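Local coordinates for protein 6-phospho-beta-d glycosidase (Streptococcus pyogenes, PDB 5FOO) that probably hydrolyses 6-phospho-beta-glucosides as a family 1 glycoside hydrolase, and here holds 6-phosphocyclophellitol in its active-site pocket, at residues A[134-139]-A[193-198]; A[141-146]-A[201-206]; A[339-344]-A[394-399]. The protein carries 1 engineered substitution. One frame throughout, in Å; residues are numbered along the deposited sequence.

Contact 1 of 3, residues A[134-139]-A[193-198]; sequences ESKHVV and AYNLAL
Lys136 lays its aliphatic chain across the amide of Asn195, at about a right angle, with CE 3.3 Å from Asn195 OD1 and CG 3.7 Å from the same OD1. Because the chain runs extended beyond CG, its ammonium group passes the amide altogether: NZ comes to 3.6 Å from Tyr194 CE1, obliquely to the ring. The charge itself is taken up by a salt bridge to Glu282, whose carboxylate also binds the Tyr194 hydroxyl, so lysine and tyrosine share one anion. Asn195, with CG turned beside the backbone N (chi1 -73°), directs its amide at the turn before the other helix. Its ND2 lies 3.2 Å from Glu134 O and donates to the Trp133 carbonyl, while OD1 accepts from Gln191; these partners are consistent with the modelled orientation of the amide. Deeper, Val139 CG2 packs 3.7 Å from the backbone Asn195 O and 4.1 Å from Asn195 CB. The turn is finished by Ser135 at the N-cap, whose OG receives Val138 N at 3.1 Å with a nearly straight bond (170°). Such packing of the capped start of helix 136-153 against helix 186-208 joins neighbouring outer helices, those following the third and fourth strands, of the TIM barrel.

Contact 2 of 3, residues A[141-146]-A[201-206]; sequences LFVAFS and AKVIQA
Val203 packs on Ser146 from CB outward, CB itself lying 4.0 Å from Ser146 OG. With CG1 anti to the backbone N and CG2 beside it (chi1 171°), both methyls flank that hydroxyl: CG1 is 3.5 Å and CG2 3.6 Å from Ser146 OG. CG2 in addition meets the Phe142 ring obliquely, 3.7 Å from CE2, and touches Val143 CG2, the two valines lying antiparallel alongside. These residues line the interface of helices 136-153 and 186-208, neighbouring outer helices of the (beta/alpha)8 barrel, after its third and fourth strands, that run broadly the same way: over the short segments their axes approach to 9.3 Å and cross at -33°, and the CA atoms of Val143 and Val203 come within 5.4 Å. Val143 divides its methyls: CG2 meets Lys202 CB at 3.6 Å, CG1 Ala206 CB. The Ser146 hydroxyl, among apolar groups, donates to Val143 O at 2.8 Å within its own helix, which probably meets its polar need. The Phe142 ring also meets those of Trp133, Trp79 and His163. Lys202, past its methylene contact, bends at chi3 and sends NZ to a salt bridge with Asp140, one turn before Val143 on the facing helix.

Contact 3 of 3, residues A[339-344]-A[394-399]; sequences WEIYPE and KEHLTY
This is a loop-to-helix contact built on CH-pi packing, where the chain leaving strand 339-341, in the connection after the sixth barrel strand, meets helix 387-405, which follows the seventh. Pro343 is the wedge. Its CB stands 3.6 Å from the centroid of the His396 ring and 4° off the ring normal, so it sits squarely over one face, while Ile341 CG2 comes to the edge of that ring. On its other contacts the proline puts CG 3.6 Å from Glu395 OE1 and CB 3.8 Å from Tyr399 CD2. A second CH-pi contact follows: Glu344 CA lies 3.9 Å from the centroid of the Tyr399 ring, 10° off its normal. The Glu344 chain then bends at chi2 (92°) and runs alongside the tyrosine, bringing CG to 3.4 Å from Tyr399 OH. Glu395 has its charge met by Arg332 and a further bond from Gln391. A water bridges the two segments: it accepts from Tyr342 N at 2.9 Å and lies in the plane of the imidazole, 2.8 Å from His396 NE2. Trp339, at the start of the segment, touches the bound 6-phosphocyclophellitol. The bond of His396 ND1 to the Phe392 carbonyl is consistent with a proton on ND1; with NE2 engaged by the water, both ring nitrogens are satisfied and the imidazole's rotation is probably fixed beneath the proline.

In the fold
Contacts 1 and 2 join the same two elements, helices 136-153 and 186-208, and lie only 11 Å apart between centres; Val139 CG1 of one touches Lys202 CD of the other at 4.3 Å. Their chemistry shifts along the helix pair: polar and only partly buried where the first helix starts, apolar and buried a turn or two later. Contact 3 stands on the opposite side of the chain's centre, with its own centre about 34 Å from that of contact 1 and 35 Å from that of contact 2. Also partly buried, it sets a loop against a helix, through ring faces and a bridging water, and it alone includes a residue of the ligand pocket.

Contact 1 of 3, residues A[134-139]-A[193-198]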
loop_
_atom_site.group_PDB
_atom_site.type_symbol
_atom_site.label_atom_id
_atom_site.label_comp_id
_atom_site.label_asym_id
_atom_site.label_seq_id
_atom_site.Cartn_x
_atom_site.Cartn_y
_atom_site.Cartn_z
ATOM N N GLU A 134 16.408 -8.091 5.303
ATOM C CA GLU A 134 17.815 -7.736 5.590
ATOM C C GLU A 134 18.705 -8.488 4.654
ATOM O O GLU A 134 19.805 -8.101 4.492
ATOM C CB GLU A 134 18.236 -8.053 7.025
ATOM C CG GLU A 134 17.390 -7.417 8.118
ATOM C CD GLU A 134 17.477 -8.237 9.408
ATOM O OE1 GLU A 134 18.566 -8.729 9.686
ATOM O OE2 GLU A 134 16.474 -8.446 10.078
ATOM N N SER A 135 18.227 -9.540 3.993
ATOM C CA SER A 135 19.121 -10.337 3.164
ATOM C C SER A 135 18.964 -10.116 1.666
ATOM O O SER A 135 17.835 -10.256 1.115
ATOM C CB SER A 135 18.925 -11.796 3.475
ATOM O OG SER A 135 19.345 -12.573 2.369
ATOM N N LYS A 136 20.094 -9.855 0.992
ATOM C CA LYS A 136 20.076 -9.758 -0.475
ATOM C C LYS A 136 19.801 -11.079 -1.176
ATOM O O LYS A 136 19.308 -11.089 -2.323
ATOM C CB LYS A 136 21.322 -9.080 -0.976
ATOM C CG LYS A 136 21.396 -7.622 -0.461
ATOM C CD LYS A 136 22.691 -6.905 -0.880
ATOM C CE LYS A 136 22.685 -5.474 -0.362
ATOM N NZ LYS A 136 23.797 -4.698 -0.942
ATOM N N HIS A 137 20.009 -12.199 -0.485
ATOM C CA HIS A 137 19.584 -13.501 -1.022
ATOM C C HIS A 137 18.051 -13.592 -1.041
ATOM O O HIS A 137 17.469 -13.996 -2.026
ATOM C CB HIS A 137 20.179 -14.657 -0.231
ATOM C CG HIS A 137 19.680 -15.996 -0.673
ATOM N ND1 HIS A 137 19.907 -16.491 -1.937
ATOM C CD2 HIS A 137 18.977 -16.940 -0.018
ATOM C CE1 HIS A 137 19.380 -17.696 -2.032
ATOM N NE2 HIS A 137 18.799 -17.983 -0.882
ATOM N N VAL A 138 17.416 -13.181 0.040
ATOM C CA VAL A 138 15.963 -13.060 0.076
ATOM C C VAL A 138 15.386 -12.190 -1.054
ATOM O O VAL A 138 14.318 -12.540 -1.635
ATOM C CB VAL A 138 15.460 -12.576 1.439
ATOM C CG1 VAL A 138 13.999 -12.078 1.368
ATOM C CG2 VAL A 138 15.642 -13.697 2.464
ATOM N N VAL A 139 16.045 -11.074 -1.324
ATOM C CA VAL A 139 15.682 -10.220 -2.453
ATOM C C VAL A 139 15.707 -11.001 -3.738
ATOM O O VAL A 139 14.808 -10.876 -4.563
ATOM C CB VAL A 139 16.615 -9.038 -2.592
ATOM C CG1 VAL A 139 16.509 -8.391 -3.980
ATOM C CG2 VAL A 139 16.244 -8.028 -1.511
ATOM N N ALA A 193 15.517 -0.717 3.860
ATOM C CA ALA A 193 15.048 0.261 2.911
ATOM C C ALA A 193 15.822 0.186 1.583
ATOM O O ALA A 193 15.211 0.140 0.518
ATOM C CB ALA A 193 15.130 1.642 3.496
ATOM N N TYR A 194 17.158 0.130 1.653
ATOM C CA TYR A 194 17.936 -0.056 0.423
ATOM C C TYR A 194 17.541 -1.374 -0.282
ATOM O O TYR A 194 17.379 -1.409 -1.513
ATOM C CB TYR A 194 19.433 -0.040 0.700
ATOM C CG TYR A 194 20.300 -0.432 -0.463
ATOM C CD1 TYR A 194 20.602 -1.722 -0.702
ATOM C CD2 TYR A 194 20.815 0.542 -1.314
ATOM C CE1 TYR A 194 21.400 -2.082 -1.794
ATOM C CE2 TYR A 194 21.617 0.220 -2.397
ATOM C CZ TYR A 194 21.888 -1.095 -2.651
ATOM O OH TYR A 194 22.649 -1.368 -3.703
ATOM N N ASN A 195 17.350 -2.443 0.504
ATOM C CA ASN A 195 17.113 -3.748 -0.076
ATOM C C ASN A 195 15.736 -3.791 -0.761
ATOM O O ASN A 195 15.592 -4.388 -1.828
ATOM C CB ASN A 195 17.256 -4.870 0.948
ATOM C CG ASN A 195 18.708 -5.142 1.347
ATOM O OD1 ASN A 195 19.681 -4.588 0.790
ATOM N ND2 ASN A 195 18.854 -6.006 2.329
ATOM N N LEU A 196 14.746 -3.105 -0.188
ATOM C CA LEU A 196 13.409 -2.993 -0.823
ATOM C C LEU A 196 13.414 -2.225 -2.147
ATOM O O LEU A 196 12.743 -2.619 -3.140
ATOM C CB LEU A 196 12.422 -2.405 0.166
ATOM C CG LEU A 196 12.065 -3.385 1.271
ATOM C CD1 LEU A 196 11.384 -2.608 2.382
ATOM C CD2 LEU A 196 11.135 -4.471 0.792
ATOM N N ALA A 197 14.203 -1.156 -2.174
ATOM C CA ALA A 197 14.393 -0.360 -3.384
ATOM C C ALA A 197 15.136 -1.131 -4.488
ATOM O O ALA A 197 14.759 -1.044 -5.627
ATOM C CB ALA A 197 15.158 0.896 -3.071
ATOM N N LEU A 198 16.178 -1.848 -4.105
ATOM C CA LEU A 198 16.913 -2.728 -4.978
ATOM C C LEU A 198 16.013 -3.853 -5.498
ATOM O O LEU A 198 16.070 -4.179 -6.689
ATOM C CB LEU A 198 18.128 -3.336 -4.299
ATOM C CG LEU A 198 18.915 -4.389 -5.128
ATOM C CD1 LEU A 198 19.559 -3.767 -6.347
ATOM C CD2 LEU A 198 19.975 -5.022 -4.263
#

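Contact 2 of 3, residues A[141-146]-A[201-206]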
loop_
_atom_site.group_PDB
_atom_site.type_symbol
_atom_site.label_atom_id
_atom_site.label_comp_id
_atom_site.label_asym_id
_atom_site.label_seq_id
_atom_site.Cartn_x
_atom_site.Cartn_y
_atom_site.Cartn_z
ATOM N N LEU A 141 15.285 -14.276 -4.018
ATOM C CA LEU A 141 14.179 -15.213 -4.000
ATOM C C LEU A 141 12.807 -14.484 -4.321
ATOM O O LEU A 141 11.913 -15.047 -4.976
ATOM C CB LEU A 141 14.120 -15.930 -2.661
ATOM C CG LEU A 141 15.343 -16.724 -2.225
ATOM C CD1 LEU A 141 15.100 -17.432 -0.912
ATOM C CD2 LEU A 141 15.757 -17.729 -3.294
ATOM N N PHE A 142 12.679 -13.237 -3.875
ATOM C CA PHE A 142 11.519 -12.413 -4.227
ATOM C C PHE A 142 11.431 -12.215 -5.757
ATOM O O PHE A 142 10.363 -12.325 -6.360
ATOM C CB PHE A 142 11.570 -11.085 -3.449
ATOM C CG PHE A 142 10.479 -10.115 -3.765
ATOM C CD1 PHE A 142 9.174 -10.413 -3.491
ATOM C CD2 PHE A 142 10.792 -8.859 -4.239
ATOM C CE1 PHE A 142 8.194 -9.520 -3.737
ATOM C CE2 PHE A 142 9.796 -7.967 -4.511
ATOM C CZ PHE A 142 8.505 -8.302 -4.271
ATOM N N VAL A 143 12.567 -11.978 -6.370
ATOM C CA VAL A 143 12.646 -11.851 -7.836
ATOM C C VAL A 143 12.217 -13.108 -8.527
ATOM O O VAL A 143 11.496 -13.058 -9.499
ATOM C CB VAL A 143 14.084 -11.480 -8.313
ATOM C CG1 VAL A 143 14.229 -11.534 -9.838
ATOM C CG2 VAL A 143 14.462 -10.101 -7.773
ATOM N N ALA A 144 12.659 -14.247 -8.045
ATOM C CA ALA A 144 12.244 -15.488 -8.637
ATOM C C ALA A 144 10.742 -15.708 -8.509
ATOM O O ALA A 144 10.075 -16.181 -9.467
ATOM C CB ALA A 144 13.047 -16.617 -8.063
ATOM N N PHE A 145 10.178 -15.347 -7.333
ATOM C CA PHE A 145 8.722 -15.327 -7.165
ATOM C C PHE A 145 8.027 -14.416 -8.202
ATOM O O PHE A 145 7.019 -14.801 -8.779
ATOM C CB PHE A 145 8.375 -14.900 -5.713
ATOM C CG PHE A 145 7.031 -14.322 -5.524
ATOM C CD1 PHE A 145 5.897 -15.083 -5.742
ATOM C CD2 PHE A 145 6.882 -13.034 -4.984
ATOM C CE1 PHE A 145 4.649 -14.556 -5.508
ATOM C CE2 PHE A 145 5.644 -12.508 -4.791
ATOM C CZ PHE A 145 4.528 -13.266 -5.039
ATOM N N SER A 146 8.552 -13.219 -8.389
ATOM C CA SER A 146 7.957 -12.241 -9.325
ATOM C C SER A 146 7.949 -12.808 -10.752
ATOM O O SER A 146 6.936 -12.653 -11.468
ATOM C CB SER A 146 8.630 -10.854 -9.257
ATOM O OG SER A 146 9.899 -10.850 -9.941
ATOM N N ALA A 201 13.826 -2.551 -8.327
ATOM C CA ALA A 201 14.560 -2.447 -9.590
ATOM C C ALA A 201 14.843 -3.811 -10.219
ATOM O O ALA A 201 14.697 -3.960 -11.428
ATOM C CB ALA A 201 15.855 -1.683 -9.380
ATOM N N LYS A 202 15.175 -4.816 -9.410
ATOM C CA LYS A 202 15.336 -6.149 -9.890
ATOM C C LYS A 202 14.059 -6.821 -10.396
ATOM O O LYS A 202 14.095 -7.584 -11.372
ATOM C CB LYS A 202 16.022 -7.028 -8.852
ATOM C CG LYS A 202 17.449 -6.589 -8.611
ATOM C CD LYS A 202 18.240 -7.614 -7.812
ATOM C CE LYS A 202 18.995 -8.462 -8.808
ATOM N NZ LYS A 202 19.717 -9.541 -8.122
ATOM N N VAL A 203 12.929 -6.541 -9.759
ATOM C CA VAL A 203 11.667 -7.097 -10.216
ATOM C C VAL A 203 11.288 -6.428 -11.541
ATOM O O VAL A 203 10.800 -7.100 -12.482
ATOM C CB VAL A 203 10.538 -6.989 -9.153
ATOM C CG1 VAL A 203 9.214 -7.383 -9.766
ATOM C CG2 VAL A 203 10.886 -7.981 -8.029
ATOM N N ILE A 204 11.507 -5.134 -11.607
ATOM C CA ILE A 204 11.282 -4.393 -12.850
ATOM C C ILE A 204 12.139 -4.916 -13.973
ATOM O O ILE A 204 11.629 -5.134 -15.060
ATOM C CB ILE A 204 11.452 -2.878 -12.652
ATOM C CG1 ILE A 204 10.289 -2.340 -11.790
ATOM C CG2 ILE A 204 11.539 -2.153 -13.990
ATOM C CD1 ILE A 204 10.518 -0.891 -11.318
ATOM N N GLN A 205 13.407 -5.202 -13.705
ATOM C CA GLN A 205 14.249 -5.788 -14.722
ATOM C C GLN A 205 13.621 -7.102 -15.168
ATOM O O GLN A 205 13.559 -7.359 -16.370
ATOM C CB GLN A 205 15.671 -6.018 -14.243
ATOM C CG GLN A 205 16.682 -6.606 -15.258
ATOM C CD GLN A 205 18.040 -6.770 -14.618
ATOM O OE1 GLN A 205 19.024 -6.166 -15.044
ATOM N NE2 GLN A 205 18.078 -7.490 -13.519
ATOM N N ALA A 206 13.201 -7.941 -14.218
ATOM C CA ALA A 206 12.730 -9.279 -14.534
ATOM C C ALA A 206 11.462 -9.194 -15.379
ATOM O O ALA A 206 11.296 -9.981 -16.303
ATOM C CB ALA A 206 12.510 -10.124 -13.281
#

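Contact 3 of 3, residues A[339-344]-A[394-399]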
loop_
_atom_site.group_PDB
_atom_site.type_symbol
_atom_site.label_atom_id
_atom_site.label_comp_id
_atom_site.label_asym_id
_atom_site.label_seq_id
_atom_site.Cartn_x
_atom_site.Cartn_y
_atom_site.Cartn_z
ATOM N N TRP A 339 -7.098 10.177 13.788
ATOM C CA TRP A 339 -6.430 10.731 12.624
ATOM C C TRP A 339 -7.029 12.035 12.163
ATOM O O TRP A 339 -8.259 12.169 12.029
ATOM C CB TRP A 339 -6.496 9.745 11.455
ATOM C CG TRP A 339 -5.550 8.580 11.568
ATOM C CD1 TRP A 339 -4.641 8.363 12.546
ATOM C CD2 TRP A 339 -5.435 7.463 10.666
ATOM N NE1 TRP A 339 -3.965 7.199 12.308
ATOM C CE2 TRP A 339 -4.418 6.638 11.151
ATOM C CE3 TRP A 339 -6.094 7.090 9.487
ATOM C CZ2 TRP A 339 -4.050 5.436 10.515
ATOM C CZ3 TRP A 339 -5.734 5.946 8.871
ATOM C CH2 TRP A 339 -4.707 5.121 9.379
ATOM N N GLU A 340 -6.148 12.967 11.847
ATOM C CA GLU A 340 -6.548 14.221 11.175
ATOM C C GLU A 340 -7.152 13.886 9.767
ATOM O O GLU A 340 -6.695 12.973 9.063
ATOM C CB GLU A 340 -5.334 15.117 11.003
ATOM C CG GLU A 340 -5.700 16.471 10.416
ATOM C CD GLU A 340 -4.576 17.451 10.335
ATOM O OE1 GLU A 340 -3.416 17.156 10.753
ATOM O OE2 GLU A 340 -4.862 18.548 9.828
ATOM N N ILE A 341 -8.153 14.651 9.394
ATOM C CA ILE A 341 -8.715 14.662 8.066
ATOM C C ILE A 341 -8.319 16.016 7.410
ATOM O O ILE A 341 -8.659 17.128 7.926
ATOM C CB ILE A 341 -10.230 14.512 8.169
ATOM C CG1 ILE A 341 -10.530 13.114 8.791
ATOM C CG2 ILE A 341 -10.944 14.797 6.795
ATOM C CD1 ILE A 341 -12.006 12.812 8.928
ATOM N N TYR A 342 -7.574 15.917 6.295
ATOM C CA TYR A 342 -7.090 17.081 5.545
ATOM C C TYR A 342 -6.994 16.728 4.008
ATOM O O TYR A 342 -5.914 16.441 3.499
ATOM C CB TYR A 342 -5.710 17.503 6.122
ATOM C CG TYR A 342 -5.304 18.849 5.660
ATOM C CD1 TYR A 342 -6.006 20.004 6.078
ATOM C CD2 TYR A 342 -4.277 18.988 4.743
ATOM C CE1 TYR A 342 -5.640 21.263 5.609
ATOM C CE2 TYR A 342 -3.885 20.229 4.319
ATOM C CZ TYR A 342 -4.591 21.342 4.713
ATOM O OH TYR A 342 -4.193 22.518 4.150
ATOM N N PRO A 343 -8.135 16.699 3.303
ATOM C CA PRO A 343 -8.169 16.303 1.860
ATOM C C PRO A 343 -7.363 17.178 0.883
ATOM O O PRO A 343 -7.035 16.742 -0.213
ATOM C CB PRO A 343 -9.679 16.364 1.530
ATOM C CG PRO A 343 -10.249 17.334 2.502
ATOM C CD PRO A 343 -9.488 17.058 3.786
ATOM N N GLU A 344 -7.012 18.367 1.296
ATOM C CA GLU A 344 -6.213 19.275 0.516
ATOM C C GLU A 344 -4.895 18.690 0.235
ATOM O O GLU A 344 -4.266 19.032 -0.758
ATOM C CB GLU A 344 -6.003 20.579 1.247
ATOM C CG GLU A 344 -7.264 21.389 1.447
ATOM C CD GLU A 344 -8.030 21.156 2.780
ATOM O OE1 GLU A 344 -8.031 20.013 3.356
ATOM O OE2 GLU A 344 -8.654 22.153 3.217
ATOM N N LYS A 394 -15.835 11.996 -1.187
ATOM C CA LYS A 394 -16.227 13.143 -2.027
ATOM C C LYS A 394 -15.237 14.273 -1.910
ATOM O O LYS A 394 -14.723 14.753 -2.926
ATOM C CB LYS A 394 -17.648 13.607 -1.661
ATOM C CG LYS A 394 -18.180 14.779 -2.441
ATOM C CD LYS A 394 -19.695 14.691 -2.602
ATOM C CE LYS A 394 -20.186 15.943 -3.339
ATOM N NZ LYS A 394 -21.534 15.821 -3.953
ATOM N N GLU A 395 -14.903 14.682 -0.683
ATOM C CA GLU A 395 -13.863 15.730 -0.523
ATOM C C GLU A 395 -12.509 15.386 -1.116
ATOM O O GLU A 395 -11.835 16.270 -1.666
ATOM C CB GLU A 395 -13.651 16.135 0.960
ATOM C CG GLU A 395 -14.860 16.831 1.574
ATOM C CD GLU A 395 -14.748 17.032 3.093
ATOM O OE1 GLU A 395 -13.614 17.152 3.620
ATOM O OE2 GLU A 395 -15.810 17.043 3.761
ATOM N N HIS A 396 -12.050 14.147 -0.941
ATOM C CA HIS A 396 -10.683 13.803 -1.372
ATOM C C HIS A 396 -10.647 13.800 -2.919
ATOM O O HIS A 396 -9.701 14.325 -3.551
ATOM C CB HIS A 396 -10.223 12.465 -0.743
ATOM C CG HIS A 396 -9.783 12.611 0.683
ATOM N ND1 HIS A 396 -10.684 12.739 1.729
ATOM C CD2 HIS A 396 -8.549 12.693 1.237
ATOM C CE1 HIS A 396 -10.028 12.922 2.854
ATOM N NE2 HIS A 396 -8.735 12.893 2.594
ATOM N N LEU A 397 -11.711 13.232 -3.474
ATOM C CA LEU A 397 -11.956 13.217 -4.919
ATOM C C LEU A 397 -12.080 14.594 -5.498
ATOM O O LEU A 397 -11.667 14.788 -6.643
ATOM C CB LEU A 397 -13.210 12.430 -5.292
ATOM C CG LEU A 397 -12.981 10.981 -5.622
ATOM C CD1 LEU A 397 -14.311 10.303 -5.718
ATOM C CD2 LEU A 397 -12.257 10.813 -6.937
ATOM N N THR A 398 -12.638 15.552 -4.738
ATOM C CA THR A 398 -12.758 16.923 -5.216
ATOM C C THR A 398 -11.363 17.505 -5.356
ATOM O O THR A 398 -11.065 18.261 -6.317
ATOM C CB THR A 398 -13.616 17.789 -4.299
ATOM O OG1 THR A 398 -14.940 17.249 -4.253
ATOM C CG2 THR A 398 -13.695 19.161 -4.821
ATOM N N TYR A 399 -10.482 17.189 -4.410
ATOM C CA TYR A 399 -9.156 17.729 -4.536
ATOM C C TYR A 399 -8.309 16.989 -5.567
ATOM O O TYR A 399 -7.432 17.597 -6.139
ATOM C CB TYR A 399 -8.455 17.812 -3.204
ATOM C CG TYR A 399 -8.922 18.978 -2.377
ATOM C CD1 TYR A 399 -8.383 20.241 -2.574
ATOM C CD2 TYR A 399 -9.903 18.815 -1.424
ATOM C CE1 TYR A 399 -8.815 21.322 -1.832
ATOM C CE2 TYR A 399 -10.344 19.881 -0.660
ATOM C CZ TYR A 399 -9.780 21.130 -0.865
ATOM O OH TYR A 399 -10.200 22.168 -0.111
HETATM O O HOH W 1 -7.486 13.221 5.118
#